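Local structure of exopolyphosphatase (Aquifex aeolicus, 1T6C) at residues A[143-154]-A[280-288]; A[168-178]-A[189-197]. The protein probably hydrolyses phosphate anhydride bonds in polyphosphate or guanosine pentaphosphate, and binds calcium within an actin-like fold. All blocks are in the same frame, centred on the assembly; numbering follows the deposited sequence.

How the contacts relate
Helix 274-288, one partner in contact 1, packs against both helices of contact 2; the centres lie about 13 Å apart on the same side of the chain's centre. Contact 1 sets that helix against the hairpin of strands 139-146 and 149-156 in the six-stranded mixed sheet; contact 2 pairs helices 170-177 and 185-199, which follow the sheet's edge strand 159-166. Along the chain, both segments of contact 2 fall between those of contact 1. The layers are joined by a salt bridge from K283 to E196, and by I280 and Q145 touching I168 and I170. The result is a continuous packed body reaching from the calcium-binding hairpin through one helix to an outer helical pair.

Contact 1. Residues A[143-154]-A[280-288]; sequences VDQGGGSTEYVF and IFLKTLEIF. With CA (calcium ion), chain C.
The phenol of Y152 reaches out of strand 149-154 to helix 280-288, where Y152 OH donates a hydrogen bond to T284 OG1, 2.8 Å away and close to the plane of the tyrosine ring. T284 OG1 donates onward to I280 O at 2.7 Å, while T284 N approaches that carbonyl oxygen from the opposite face of its plane. A phenylalanine in place of Y152 would probably leave the T284 hydroxyl without its donor from the sheet and break this polar relay.

Van der Waals packing surrounds the relay. V143 CG1 lies 3.7 Å from F281 CE2, and Q145 CB rests 3.8 Å from F281 CE1; the bend at chi2 of Q145 (-88°) directs its amide so that OE1 can hydrogen-bond T215 OG1. The I280 CD1 methyl meets the T150 OG1 hydroxyl, and F154 CE1 and F288 CE2 touch edge against edge at 3.8 Å.

The hairpin's other face holds calcium through the carbonyl oxygens of D144, G146 and S149, E151 OE1 at 2.7 Å and two waters. S149 OG donates to the syn lone pair of E151 OE2, and a type I' turn joins the strands.

Strands 208-212 and 159-166 flank the hairpin in the sheet. Helix 185-199 brings L199 against Y152 and T284, and helix 241-251 sets I244 against L282 and L285.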
# COMPACT_ATOMS: atom_id res chain seq x y z
N VAL A 143 5.65 -7.82 -2.75
CA VAL A 143 6.04 -7.32 -1.44
C VAL A 143 5.42 -5.95 -1.26
O VAL A 143 5.85 -4.99 -1.89
CB VAL A 143 7.57 -7.25 -1.30
CG1 VAL A 143 7.97 -6.72 0.07
CG2 VAL A 143 8.18 -8.58 -1.54
N ASP A 144 4.40 -5.87 -0.44
CA ASP A 144 3.59 -4.64 -0.32
C ASP A 144 3.72 -4.03 1.07
O ASP A 144 3.08 -4.47 2.05
CB ASP A 144 2.14 -4.94 -0.65
CG ASP A 144 1.31 -3.71 -0.75
OD1 ASP A 144 1.78 -2.54 -0.52
OD2 ASP A 144 0.10 -3.86 -1.07
N GLN A 145 4.53 -2.99 1.14
CA GLN A 145 4.84 -2.32 2.38
C GLN A 145 3.99 -1.07 2.52
O GLN A 145 3.95 -0.23 1.62
CB GLN A 145 6.34 -1.96 2.44
CG GLN A 145 6.70 -1.10 3.65
CD GLN A 145 6.55 0.38 3.40
OE1 GLN A 145 7.05 0.90 2.40
NE2 GLN A 145 5.86 1.09 4.31
N GLY A 146 3.32 -0.94 3.66
CA GLY A 146 2.43 0.18 3.96
C GLY A 146 1.39 -0.10 5.01
O GLY A 146 0.94 -1.24 5.20
N GLY A 147 0.98 0.96 5.70
CA GLY A 147 -0.15 0.92 6.61
C GLY A 147 0.04 0.07 7.84
O GLY A 147 -0.92 -0.51 8.36
N GLY A 148 1.30 -0.09 8.24
CA GLY A 148 1.66 -0.87 9.41
C GLY A 148 2.08 -2.30 9.19
O GLY A 148 2.35 -3.03 10.15
N SER A 149 2.19 -2.72 7.93
CA SER A 149 2.57 -4.07 7.64
C SER A 149 3.22 -4.21 6.27
O SER A 149 3.13 -3.33 5.42
CB SER A 149 1.36 -5.01 7.69
OG SER A 149 0.47 -4.78 6.58
N THR A 150 3.86 -5.35 6.06
CA THR A 150 4.35 -5.72 4.78
C THR A 150 3.82 -7.11 4.46
O THR A 150 4.06 -8.07 5.24
CB THR A 150 5.89 -5.67 4.70
OG1 THR A 150 6.36 -4.33 4.87
CG2 THR A 150 6.33 -6.04 3.32
N GLU A 151 3.08 -7.20 3.35
CA GLU A 151 2.57 -8.47 2.90
C GLU A 151 3.51 -9.06 1.86
O GLU A 151 4.03 -8.34 1.00
CB GLU A 151 1.20 -8.35 2.27
CG GLU A 151 0.09 -8.22 3.27
CD GLU A 151 0.09 -6.89 3.99
OE1 GLU A 151 0.02 -5.87 3.31
OE2 GLU A 151 0.21 -6.88 5.23
N TYR A 152 3.69 -10.37 1.96
CA TYR A 152 4.42 -11.17 0.99
C TYR A 152 3.42 -12.12 0.31
O TYR A 152 2.88 -13.02 0.96
CB TYR A 152 5.54 -11.98 1.70
CG TYR A 152 6.63 -11.07 2.18
CD1 TYR A 152 6.44 -10.30 3.35
CD2 TYR A 152 7.80 -10.90 1.47
CE1 TYR A 152 7.41 -9.40 3.77
CE2 TYR A 152 8.76 -9.99 1.86
CZ TYR A 152 8.57 -9.26 3.01
OH TYR A 152 9.50 -8.32 3.40
N VAL A 153 3.14 -11.88 -0.96
CA VAL A 153 2.08 -12.58 -1.67
C VAL A 153 2.70 -13.37 -2.79
O VAL A 153 3.24 -12.79 -3.73
CB VAL A 153 1.01 -11.64 -2.24
CG1 VAL A 153 -0.23 -12.43 -2.62
CG2 VAL A 153 0.65 -10.58 -1.21
N PHE A 154 2.57 -14.68 -2.69
CA PHE A 154 3.18 -15.60 -3.63
C PHE A 154 2.14 -16.17 -4.58
O PHE A 154 1.04 -16.56 -4.18
CB PHE A 154 3.82 -16.75 -2.87
CG PHE A 154 4.90 -16.33 -1.93
CD1 PHE A 154 6.22 -16.26 -2.35
CD2 PHE A 154 4.58 -16.03 -0.64
CE1 PHE A 154 7.22 -15.89 -1.46
CE2 PHE A 154 5.59 -15.65 0.27
CZ PHE A 154 6.88 -15.57 -0.15
N ILE A 280 13.53 -2.72 4.72
CA ILE A 280 12.69 -3.87 4.51
C ILE A 280 12.95 -4.43 3.13
O ILE A 280 13.10 -5.63 2.96
CB ILE A 280 11.17 -3.54 4.68
CG1 ILE A 280 10.85 -3.27 6.14
CG2 ILE A 280 10.32 -4.69 4.08
CD1 ILE A 280 9.43 -2.76 6.33
N PHE A 281 12.99 -3.58 2.12
CA PHE A 281 13.20 -4.06 0.75
C PHE A 281 14.61 -4.56 0.55
O PHE A 281 14.81 -5.55 -0.15
CB PHE A 281 12.88 -2.97 -0.26
CG PHE A 281 11.40 -2.75 -0.40
CD1 PHE A 281 10.77 -1.72 0.29
CD2 PHE A 281 10.63 -3.61 -1.16
CE1 PHE A 281 9.40 -1.57 0.20
CE2 PHE A 281 9.25 -3.45 -1.24
CZ PHE A 281 8.66 -2.44 -0.58
N LEU A 282 15.59 -3.91 1.17
CA LEU A 282 17.01 -4.32 1.01
C LEU A 282 17.19 -5.72 1.61
O LEU A 282 17.71 -6.64 0.96
CB LEU A 282 17.92 -3.28 1.69
CG LEU A 282 19.41 -3.54 1.52
CD1 LEU A 282 19.81 -3.30 0.06
CD2 LEU A 282 20.15 -2.62 2.50
N LYS A 283 16.75 -5.90 2.86
CA LYS A 283 16.83 -7.20 3.51
C LYS A 283 16.00 -8.26 2.79
O LYS A 283 16.40 -9.42 2.73
CB LYS A 283 16.52 -7.10 5.03
CG LYS A 283 16.67 -8.40 5.81
CD LYS A 283 18.09 -8.98 5.83
CE LYS A 283 19.07 -8.15 6.64
NZ LYS A 283 20.38 -8.92 6.82
N THR A 284 14.87 -7.88 2.21
CA THR A 284 14.05 -8.83 1.47
C THR A 284 14.85 -9.41 0.29
O THR A 284 14.89 -10.62 0.09
CB THR A 284 12.78 -8.14 0.94
OG1 THR A 284 11.89 -7.88 2.04
CG2 THR A 284 12.01 -9.04 0.01
N LEU A 285 15.48 -8.54 -0.48
CA LEU A 285 16.30 -9.02 -1.61
C LEU A 285 17.45 -9.93 -1.14
O LEU A 285 17.69 -10.98 -1.75
CB LEU A 285 16.84 -7.86 -2.43
CG LEU A 285 15.79 -7.15 -3.28
CD1 LEU A 285 16.45 -6.06 -4.09
CD2 LEU A 285 15.05 -8.08 -4.20
N GLU A 286 18.10 -9.56 -0.05
CA GLU A 286 19.19 -10.40 0.50
C GLU A 286 18.67 -11.78 0.90
O GLU A 286 19.24 -12.84 0.54
CB GLU A 286 19.85 -9.69 1.68
CG GLU A 286 21.01 -10.47 2.28
CD GLU A 286 21.61 -9.89 3.54
OE1 GLU A 286 21.21 -8.81 3.99
OE2 GLU A 286 22.52 -10.54 4.09
N ILE A 287 17.60 -11.81 1.66
CA ILE A 287 17.08 -13.07 2.18
C ILE A 287 16.55 -13.96 1.08
O ILE A 287 16.75 -15.17 1.13
CB ILE A 287 15.98 -12.80 3.23
CG1 ILE A 287 16.57 -12.07 4.43
CG2 ILE A 287 15.23 -14.08 3.60
CD1 ILE A 287 17.36 -12.90 5.32
N PHE A 288 15.86 -13.39 0.10
CA PHE A 288 15.32 -14.17 -1.00
C PHE A 288 16.39 -14.52 -2.04
O PHE A 288 16.11 -15.20 -3.01
CB PHE A 288 14.20 -13.41 -1.67
CG PHE A 288 12.89 -13.54 -0.99
CD1 PHE A 288 12.63 -12.83 0.19
CD2 PHE A 288 11.91 -14.36 -1.51
CE1 PHE A 288 11.37 -12.94 0.84
CE2 PHE A 288 10.68 -14.46 -0.88
CZ PHE A 288 10.42 -13.75 0.28
CA CA C . 0.99 -3.41 3.71
O HOH W 1 0.19 -1.66 1.73
O HOH W 2 -1.65 -3.94 4.35

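Contact 2. Residues A[168-178]-A[189-197]; sequences IGIVNLTETFF and KRFFEFLEK
F177, at the end of helix 170-177, lays its ring on the backbone of F191 in helix 189-197. F191 CA sits 3.8 Å from the centroid of the F177 ring and only 10° off its normal, a CH-pi contact, while T176 CG2 covers the opposite face. The helices come close here, with the F177 and F191 CA atoms 5.9 Å apart, and F177 CZ pushes to 3.4 Å from F194 CB. The F177 and F194 rings meet obliquely, their planes 39° apart.

F191 is enclosed on both faces. With CG anti to the backbone N (chi1 160°), its ring enters the space between F178 and L195: F178 CZ lies over one face, L195 CD1 of its own helix over the other, 3.5 Å above the plane, and F177 CD2 comes up at the edge. L173 reaches both F191 and F194 with its two methyls, CD1 3.8 Å from F191 CE1 and CD2 against F194 CE2. I168 CG2 meets the edge of the F194 ring. A longer contact within this buried part joins I168 CD1 and L195 CD2, 4.2 Å apart.

The packing is looser at the solvent side, where the exposed R190 offers the F177 ring its carbonyl oxygen and CB. Its guanidinium reaches outward, and a water in the plane of that group accepts from R190 NE and donates to F177 O, 2.8 Å from the latter.

The two segments share no direct hydrogen bond; the water is a polar bridge at the exposed side. Association of these helices therefore rests on interlocked phenylalanine rings and aliphatic methyls, and shape fit and burial of apolar surface, rather than polar pairing, are probably the main contribution of this interface to holding the two helices together.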
# COMPACT_ATOMS: atom_id res chain seq x y z
N ILE A 168 5.36 -5.49 10.48
CA ILE A 168 6.64 -4.80 10.65
C ILE A 168 6.52 -3.35 10.16
O ILE A 168 7.32 -2.87 9.33
CB ILE A 168 7.78 -5.55 9.91
CG1 ILE A 168 7.45 -5.76 8.42
CG2 ILE A 168 8.05 -6.85 10.63
CD1 ILE A 168 8.57 -6.40 7.60
N GLY A 169 5.51 -2.66 10.68
CA GLY A 169 5.22 -1.32 10.21
C GLY A 169 6.39 -0.38 10.44
O GLY A 169 7.08 -0.47 11.47
N ILE A 170 6.63 0.49 9.48
CA ILE A 170 7.83 1.34 9.52
C ILE A 170 7.80 2.41 10.61
O ILE A 170 8.85 2.80 11.10
CB ILE A 170 8.20 1.87 8.14
CG1 ILE A 170 7.14 2.78 7.54
CG2 ILE A 170 8.52 0.70 7.20
CD1 ILE A 170 7.54 3.47 6.22
N VAL A 171 6.65 2.89 11.04
CA VAL A 171 6.60 3.79 12.17
C VAL A 171 7.11 3.07 13.42
O VAL A 171 7.94 3.62 14.19
CB VAL A 171 5.14 4.34 12.35
CG1 VAL A 171 5.00 5.11 13.64
CG2 VAL A 171 4.81 5.23 11.19
N ASN A 172 6.58 1.87 13.67
CA ASN A 172 7.00 1.09 14.83
C ASN A 172 8.46 0.69 14.75
O ASN A 172 9.19 0.78 15.75
CB ASN A 172 6.06 -0.10 15.02
CG ASN A 172 6.40 -0.96 16.20
OD1 ASN A 172 6.79 -0.49 17.27
ND2 ASN A 172 6.19 -2.25 16.02
N LEU A 173 8.93 0.26 13.59
CA LEU A 173 10.34 -0.12 13.48
C LEU A 173 11.26 1.05 13.77
O LEU A 173 12.28 0.91 14.45
CB LEU A 173 10.67 -0.65 12.10
CG LEU A 173 9.99 -1.94 11.64
CD1 LEU A 173 10.61 -2.48 10.39
CD2 LEU A 173 9.96 -2.93 12.76
N THR A 174 10.89 2.22 13.27
CA THR A 174 11.67 3.45 13.50
C THR A 174 11.71 3.81 14.97
O THR A 174 12.76 4.07 15.52
CB THR A 174 11.08 4.60 12.64
OG1 THR A 174 11.20 4.23 11.26
CG2 THR A 174 11.89 5.86 12.77
N GLU A 175 10.56 3.80 15.62
CA GLU A 175 10.57 4.13 17.04
C GLU A 175 11.34 3.10 17.86
O GLU A 175 12.03 3.42 18.83
CB GLU A 175 9.15 4.18 17.57
CG GLU A 175 9.07 4.67 19.03
CD GLU A 175 9.27 3.58 20.10
OE1 GLU A 175 9.02 2.38 19.87
OE2 GLU A 175 9.72 3.94 21.21
N THR A 176 11.20 1.85 17.50
CA THR A 176 11.78 0.76 18.27
C THR A 176 13.29 0.77 18.21
O THR A 176 13.97 0.63 19.23
CB THR A 176 11.24 -0.59 17.74
OG1 THR A 176 9.84 -0.73 18.04
CG2 THR A 176 11.97 -1.75 18.40
N PHE A 177 13.82 0.87 16.99
CA PHE A 177 15.26 0.70 16.78
C PHE A 177 16.06 1.99 16.69
O PHE A 177 17.22 2.03 17.09
CB PHE A 177 15.49 -0.12 15.50
CG PHE A 177 15.02 -1.53 15.62
CD1 PHE A 177 15.66 -2.41 16.49
CD2 PHE A 177 13.95 -2.00 14.87
CE1 PHE A 177 15.21 -3.70 16.65
CE2 PHE A 177 13.50 -3.28 15.03
CZ PHE A 177 14.14 -4.14 15.93
N PHE A 178 15.45 3.02 16.10
CA PHE A 178 16.17 4.23 15.72
C PHE A 178 15.95 5.28 16.79
O PHE A 178 15.17 6.21 16.62
CB PHE A 178 15.78 4.73 14.34
CG PHE A 178 15.99 3.73 13.21
CD1 PHE A 178 16.83 2.61 13.33
CD2 PHE A 178 15.38 3.95 11.97
CE1 PHE A 178 17.00 1.74 12.27
CE2 PHE A 178 15.58 3.05 10.89
CZ PHE A 178 16.39 1.98 11.05
N LYS A 189 22.14 -1.99 12.81
CA LYS A 189 22.48 -3.41 12.91
C LYS A 189 21.37 -4.17 13.59
O LYS A 189 20.97 -5.24 13.15
CB LYS A 189 23.79 -3.55 13.68
CG LYS A 189 24.24 -4.94 13.98
CD LYS A 189 25.07 -4.97 15.31
CE LYS A 189 24.21 -4.81 16.52
NZ LYS A 189 25.02 -4.97 17.79
N ARG A 190 20.88 -3.65 14.72
CA ARG A 190 19.80 -4.33 15.41
C ARG A 190 18.52 -4.46 14.56
O ARG A 190 17.82 -5.48 14.61
CB ARG A 190 19.46 -3.62 16.69
CG ARG A 190 20.49 -3.80 17.78
CD ARG A 190 20.05 -3.20 19.10
NE ARG A 190 20.28 -1.76 19.25
CZ ARG A 190 21.44 -1.22 19.57
NH1 ARG A 190 21.57 0.10 19.71
NH2 ARG A 190 22.49 -1.98 19.75
N PHE A 191 18.20 -3.37 13.86
CA PHE A 191 17.08 -3.33 12.93
C PHE A 191 17.23 -4.45 11.89
O PHE A 191 16.29 -5.22 11.66
CB PHE A 191 17.05 -1.94 12.30
CG PHE A 191 16.29 -1.81 11.02
CD1 PHE A 191 14.92 -1.67 11.02
CD2 PHE A 191 16.97 -1.74 9.80
CE1 PHE A 191 14.25 -1.52 9.83
CE2 PHE A 191 16.29 -1.55 8.62
CZ PHE A 191 14.94 -1.45 8.64
N PHE A 192 18.41 -4.58 11.29
CA PHE A 192 18.59 -5.66 10.33
C PHE A 192 18.60 -7.07 10.94
O PHE A 192 18.14 -8.02 10.30
CB PHE A 192 19.85 -5.42 9.47
CG PHE A 192 19.67 -4.38 8.38
CD1 PHE A 192 18.67 -4.53 7.43
CD2 PHE A 192 20.49 -3.26 8.27
CE1 PHE A 192 18.48 -3.58 6.40
CE2 PHE A 192 20.29 -2.31 7.25
CZ PHE A 192 19.29 -2.49 6.33
N GLU A 193 19.13 -7.23 12.14
CA GLU A 193 19.05 -8.51 12.83
C GLU A 193 17.58 -8.91 12.98
O GLU A 193 17.23 -10.09 12.82
CB GLU A 193 19.73 -8.44 14.20
CG GLU A 193 21.23 -8.27 14.19
CD GLU A 193 21.84 -8.01 15.59
OE1 GLU A 193 21.10 -7.76 16.56
OE2 GLU A 193 23.08 -8.06 15.71
N PHE A 194 16.73 -7.95 13.35
CA PHE A 194 15.32 -8.23 13.53
C PHE A 194 14.70 -8.63 12.20
O PHE A 194 13.93 -9.59 12.12
CB PHE A 194 14.59 -7.02 14.15
CG PHE A 194 13.11 -7.10 14.00
CD1 PHE A 194 12.37 -7.96 14.82
CD2 PHE A 194 12.45 -6.41 13.02
CE1 PHE A 194 11.01 -8.08 14.67
CE2 PHE A 194 11.08 -6.54 12.85
CZ PHE A 194 10.35 -7.35 13.70
N LEU A 195 15.03 -7.90 11.14
CA LEU A 195 14.42 -8.18 9.85
C LEU A 195 14.88 -9.55 9.35
O LEU A 195 14.09 -10.27 8.77
CB LEU A 195 14.74 -7.08 8.85
CG LEU A 195 14.01 -5.77 8.97
CD1 LEU A 195 14.50 -4.82 7.92
CD2 LEU A 195 12.50 -5.97 8.88
N GLU A 196 16.12 -9.95 9.65
CA GLU A 196 16.62 -11.28 9.26
C GLU A 196 15.77 -12.35 9.95
O GLU A 196 15.36 -13.31 9.32
CB GLU A 196 18.10 -11.40 9.66
CG GLU A 196 18.71 -12.78 9.39
CD GLU A 196 19.50 -12.83 8.11
OE1 GLU A 196 20.35 -11.93 7.85
OE2 GLU A 196 19.28 -13.81 7.35
N LYS A 197 15.49 -12.16 11.24
CA LYS A 197 14.68 -13.09 12.06
C LYS A 197 13.28 -13.25 11.47
O LYS A 197 12.78 -14.39 11.30
CB LYS A 197 14.57 -12.61 13.50
CG LYS A 197 13.53 -13.35 14.42
CD LYS A 197 13.28 -12.65 15.81
CE LYS A 197 11.91 -13.09 16.40
NZ LYS A 197 11.93 -13.99 17.59
O HOH W 3 18.12 -0.06 18.64